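Long-range contacts in cytosolic phospholipase A2 delta (PDB 5IZ5), which hydrolyses glycerophospholipids at the sn-2 position in a calcium-dependent reaction, with a preference for linoleic acid there: residues G334-M339 / S367-A372; G363-T368 / D651-I656. The protein carries 3 engineered substitutions. All blocks are in the same frame, centred on the assembly; numbering follows the deposited sequence.

Contact 1: residues G334-M339 / S367-A372; sequences GGARAM and STWTMA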
# COMPACT_ATOMS: atom_id res chain seq x y z
N GLY B 334 15.56 9.10 -5.46
CA GLY B 334 16.32 9.98 -6.34
C GLY B 334 16.62 9.36 -7.70
O GLY B 334 17.75 9.44 -8.18
N GLY B 335 15.61 8.76 -8.32
CA GLY B 335 15.72 8.23 -9.68
C GLY B 335 17.01 7.48 -9.98
O GLY B 335 17.49 6.71 -9.15
N ALA B 336 17.56 7.70 -11.17
CA ALA B 336 18.79 7.03 -11.62
C ALA B 336 20.01 7.42 -10.78
O ALA B 336 20.98 6.66 -10.72
CB ALA B 336 19.07 7.32 -13.08
N ARG B 337 19.97 8.60 -10.18
CA ARG B 337 21.02 9.06 -9.28
C ARG B 337 21.11 8.12 -8.09
O ARG B 337 22.19 7.60 -7.79
CB ARG B 337 20.75 10.49 -8.81
CG ARG B 337 21.78 11.02 -7.84
CD ARG B 337 21.56 12.50 -7.50
NE ARG B 337 20.15 12.93 -7.50
CZ ARG B 337 19.25 12.75 -6.53
NH1 ARG B 337 19.56 12.10 -5.43
NH2 ARG B 337 18.02 13.22 -6.69
N ALA B 338 19.97 7.89 -7.43
CA ALA B 338 19.89 6.95 -6.31
C ALA B 338 20.30 5.55 -6.76
O ALA B 338 21.04 4.87 -6.05
CB ALA B 338 18.48 6.93 -5.72
N MET B 339 19.81 5.11 -7.92
CA MET B 339 20.12 3.78 -8.42
C MET B 339 21.63 3.59 -8.58
O MET B 339 22.20 2.60 -8.10
CB MET B 339 19.43 3.53 -9.77
CG MET B 339 19.71 2.15 -10.36
SD MET B 339 19.11 1.92 -12.03
CE MET B 339 20.21 3.00 -12.97
N SER B 367 15.95 3.77 -5.78
CA SER B 367 16.71 2.73 -5.08
C SER B 367 16.16 1.33 -5.32
O SER B 367 16.93 0.36 -5.34
CB SER B 367 16.75 2.99 -3.58
OG SER B 367 17.61 4.07 -3.29
N THR B 368 14.84 1.22 -5.52
CA THR B 368 14.20 -0.08 -5.77
C THR B 368 14.62 -0.68 -7.10
O THR B 368 14.52 -1.89 -7.28
CB THR B 368 12.64 -0.01 -5.75
OG1 THR B 368 12.17 0.79 -6.84
CG2 THR B 368 12.12 0.55 -4.43
N TRP B 369 15.09 0.15 -8.03
CA TRP B 369 15.56 -0.35 -9.32
C TRP B 369 16.83 -1.16 -9.15
O TRP B 369 16.99 -2.21 -9.78
CB TRP B 369 15.82 0.79 -10.32
CG TRP B 369 14.67 1.75 -10.51
CD1 TRP B 369 13.37 1.57 -10.12
CD2 TRP B 369 14.73 3.02 -11.15
NE1 TRP B 369 12.62 2.66 -10.46
CE2 TRP B 369 13.43 3.57 -11.10
CE3 TRP B 369 15.76 3.76 -11.76
CZ2 TRP B 369 13.12 4.82 -11.64
CZ3 TRP B 369 15.46 5.01 -12.29
CH2 TRP B 369 14.15 5.53 -12.23
N THR B 370 17.74 -0.67 -8.31
CA THR B 370 18.96 -1.38 -7.99
C THR B 370 18.61 -2.70 -7.31
O THR B 370 19.10 -3.77 -7.70
CB THR B 370 19.85 -0.56 -7.04
OG1 THR B 370 20.08 0.73 -7.60
CG2 THR B 370 21.20 -1.24 -6.80
N MET B 371 17.73 -2.61 -6.31
CA MET B 371 17.31 -3.77 -5.54
C MET B 371 16.68 -4.82 -6.44
O MET B 371 17.04 -6.00 -6.38
CB MET B 371 16.33 -3.35 -4.44
CG MET B 371 16.96 -2.47 -3.38
SD MET B 371 15.75 -1.65 -2.32
CE MET B 371 15.05 -3.07 -1.47
N ALA B 372 15.74 -4.40 -7.28
CA ALA B 372 15.02 -5.33 -8.15
C ALA B 372 15.96 -6.04 -9.11
O ALA B 372 15.88 -7.26 -9.28
CB ALA B 372 13.94 -4.60 -8.91
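Trp369 and Met339 meet where two helices of the patatin-like catalytic domain start side by side, the first following the glycine-rich substrate-binding turn and the second following the nucleophile elbow. The axes of 335-339 and 367-372 approach to 7.9 Å and cross at -46°.

The aromatic contacts come first. Met339 brings its sulfur to the indole rim, SD lying 3.8 Å from Trp369 CE3 and close to the ring plane, an edge-on Met-aromatic contact. With CG of Met339 anti to its N (chi1 180°), the chain stretches across to the tryptophan at about a right angle. The far corner of the six-membered ring rests on backbone, Trp369 CZ3 sitting 3.6 Å from Ala336 N, next to substrate-binding Gly335. NE1 of Trp369 bonds to Ser532 OG, and Trp432, Leu436 and Leu440 of helix 428-441 pack against the indole. With leucine here, the Met339 sulfur would probably lose its aromatic edge and Ser532 its indole partner, opening a gap beside Gly335.

Ala338 CB lies against the Ser367 hydroxyl, 3.9 Å from OG, an oxygen itself hydrogen-bonded to Thr332 O.

The polar link is single: Thr370 OG1 donates to Met339 O at 2.9 Å, approaching from the side, with a C=O...OG1 angle of 104°.

Contact 2: residues G363-T368 / D651-I656; sequences GISGST and DAAYFI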
# COMPACT_ATOMS: atom_id res chain seq x y z
N GLY B 363 14.40 0.22 0.72
CA GLY B 363 14.52 1.26 -0.29
C GLY B 363 13.18 1.76 -0.79
O GLY B 363 12.13 1.11 -0.61
N ILE B 364 13.23 2.94 -1.41
CA ILE B 364 12.08 3.57 -2.06
C ILE B 364 12.51 4.15 -3.40
O ILE B 364 13.71 4.36 -3.64
CB ILE B 364 11.49 4.72 -1.22
CG1 ILE B 364 12.60 5.70 -0.79
CG2 ILE B 364 10.78 4.16 0.00
CD1 ILE B 364 12.08 7.02 -0.29
N SER B 365 11.53 4.38 -4.27
CA SER B 365 11.74 5.08 -5.54
C SER B 365 12.91 4.49 -6.37
O SER B 365 12.96 3.28 -6.52
CB SER B 365 11.87 6.58 -5.31
OG SER B 365 11.30 7.28 -6.42
N GLY B 366 13.83 5.32 -6.89
CA GLY B 366 14.95 4.84 -7.72
C GLY B 366 15.85 3.78 -7.11
O GLY B 366 16.47 3.00 -7.83
N SER B 367 15.95 3.77 -5.78
CA SER B 367 16.71 2.73 -5.08
C SER B 367 16.16 1.33 -5.32
O SER B 367 16.93 0.36 -5.34
CB SER B 367 16.75 2.99 -3.58
OG SER B 367 17.61 4.07 -3.29
N THR B 368 14.84 1.22 -5.52
CA THR B 368 14.20 -0.08 -5.77
C THR B 368 14.62 -0.68 -7.10
O THR B 368 14.52 -1.89 -7.28
CB THR B 368 12.64 -0.01 -5.75
OG1 THR B 368 12.17 0.79 -6.84
CG2 THR B 368 12.12 0.55 -4.43
N ASP B 651 4.43 6.60 -4.69
CA ASP B 651 5.86 6.69 -4.36
C ASP B 651 6.02 7.46 -3.04
O ASP B 651 5.40 8.49 -2.86
CB ASP B 651 6.53 7.42 -5.53
CG ASP B 651 8.03 7.54 -5.39
OD1 ASP B 651 8.54 7.56 -4.26
OD2 ASP B 651 8.70 7.64 -6.45
N ALA B 652 6.84 6.94 -2.11
CA ALA B 652 7.12 7.65 -0.83
C ALA B 652 7.65 9.07 -1.03
O ALA B 652 7.43 9.95 -0.20
CB ALA B 652 8.10 6.86 0.02
N ALA B 653 8.35 9.29 -2.15
CA ALA B 653 8.87 10.60 -2.50
C ALA B 653 7.80 11.71 -2.63
O ALA B 653 8.15 12.88 -2.65
CB ALA B 653 9.70 10.50 -3.78
N TYR B 654 6.52 11.35 -2.74
CA TYR B 654 5.44 12.35 -2.70
C TYR B 654 5.26 12.99 -1.32
O TYR B 654 4.69 14.07 -1.20
CB TYR B 654 4.09 11.74 -3.09
CG TYR B 654 3.88 11.53 -4.57
CD1 TYR B 654 4.35 10.39 -5.19
CD2 TYR B 654 3.18 12.46 -5.34
CE1 TYR B 654 4.15 10.19 -6.55
CE2 TYR B 654 2.98 12.26 -6.69
CZ TYR B 654 3.46 11.12 -7.30
OH TYR B 654 3.28 10.89 -8.65
N PHE B 655 5.72 12.29 -0.28
CA PHE B 655 5.55 12.75 1.10
C PHE B 655 6.87 12.89 1.85
O PHE B 655 7.24 13.99 2.23
CB PHE B 655 4.59 11.84 1.85
CG PHE B 655 3.17 11.93 1.37
CD1 PHE B 655 2.79 11.29 0.20
CD2 PHE B 655 2.22 12.68 2.07
CE1 PHE B 655 1.49 11.38 -0.26
CE2 PHE B 655 0.92 12.76 1.61
CZ PHE B 655 0.55 12.11 0.45
N ILE B 656 7.57 11.77 2.08
CA ILE B 656 8.83 11.78 2.84
C ILE B 656 9.87 10.84 2.25
O ILE B 656 9.61 9.65 2.08
CB ILE B 656 8.64 11.34 4.31
CG1 ILE B 656 7.59 12.20 5.01
CG2 ILE B 656 9.98 11.42 5.03
CD1 ILE B 656 7.28 11.78 6.43
O HOH W 1 8.40 4.49 -3.00
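Ser365, the nucleophile, reaches across to Asp651, which by similarity is the proton acceptor. Ser365 OG gives its hydrogen to Asp651 OD2 at 2.6 Å, on the syn lone pair. This is the tight part of the contact, together with Ile364, whose CG2 rests on Ala652 CB at 3.8 Å. The carboxylate extends toward the serine because CG of Asp651 lies anti to the backbone N (chi1 -177°), and its other oxygen forms an Asx turn: Ala653 N donates to OD1 at 2.7 Å from above the carboxylate plane. Two bonds to different oxygens thus restrain the group's rotation, while Asn533 OD1 accepts from Asp651 N. On the serine side, Ser365 O takes bonds from both Thr368 N and Thr368 OG1, the latter at 2.6 Å, tying the type II' turn to the helix behind it.

The looser side is watery. Ile364 CD1 only approaches Ile656 O at 4.3 Å. Between the backbones a water accepts from Ala652 N at 3.0 Å and, weakly, from Ser365 N, while partly exposed Ala653 and Ile656 lie at the margin.

A strained serine (phi 51°, psi -132°) between strand 360-363 and helix 367-375 is a nucleophile elbow, and its direct pairing with an aspartate is consistent with the Ser-Asp dyad of the patatin-like phospholipases.

In the fold
Centred 9 Å apart, the two contacts illustrate how an active site is assembled from distant parts of a chain. Helix 367-375 supplies one side of contact 1, and the turn leading into it supplies one side of contact 2, with Ser367 and Thr368 common to both ranges. Along the sequence come helix 335-351, then the nucleophile turn with its helix, and, some 280 residues later, the segment 651-656. Strands 327-331 and 360-363, parallel neighbours in the mixed sheet, lead into the two helices, and strand 649-650 of the same sheet precedes Asp651. The contacts touch directly, Met339 CB lying 3.6 Å from Gly366 O. Contact 1 thus lies where the substrate-binding glycines come close to the nucleophile, which contact 2 joins to its probable base.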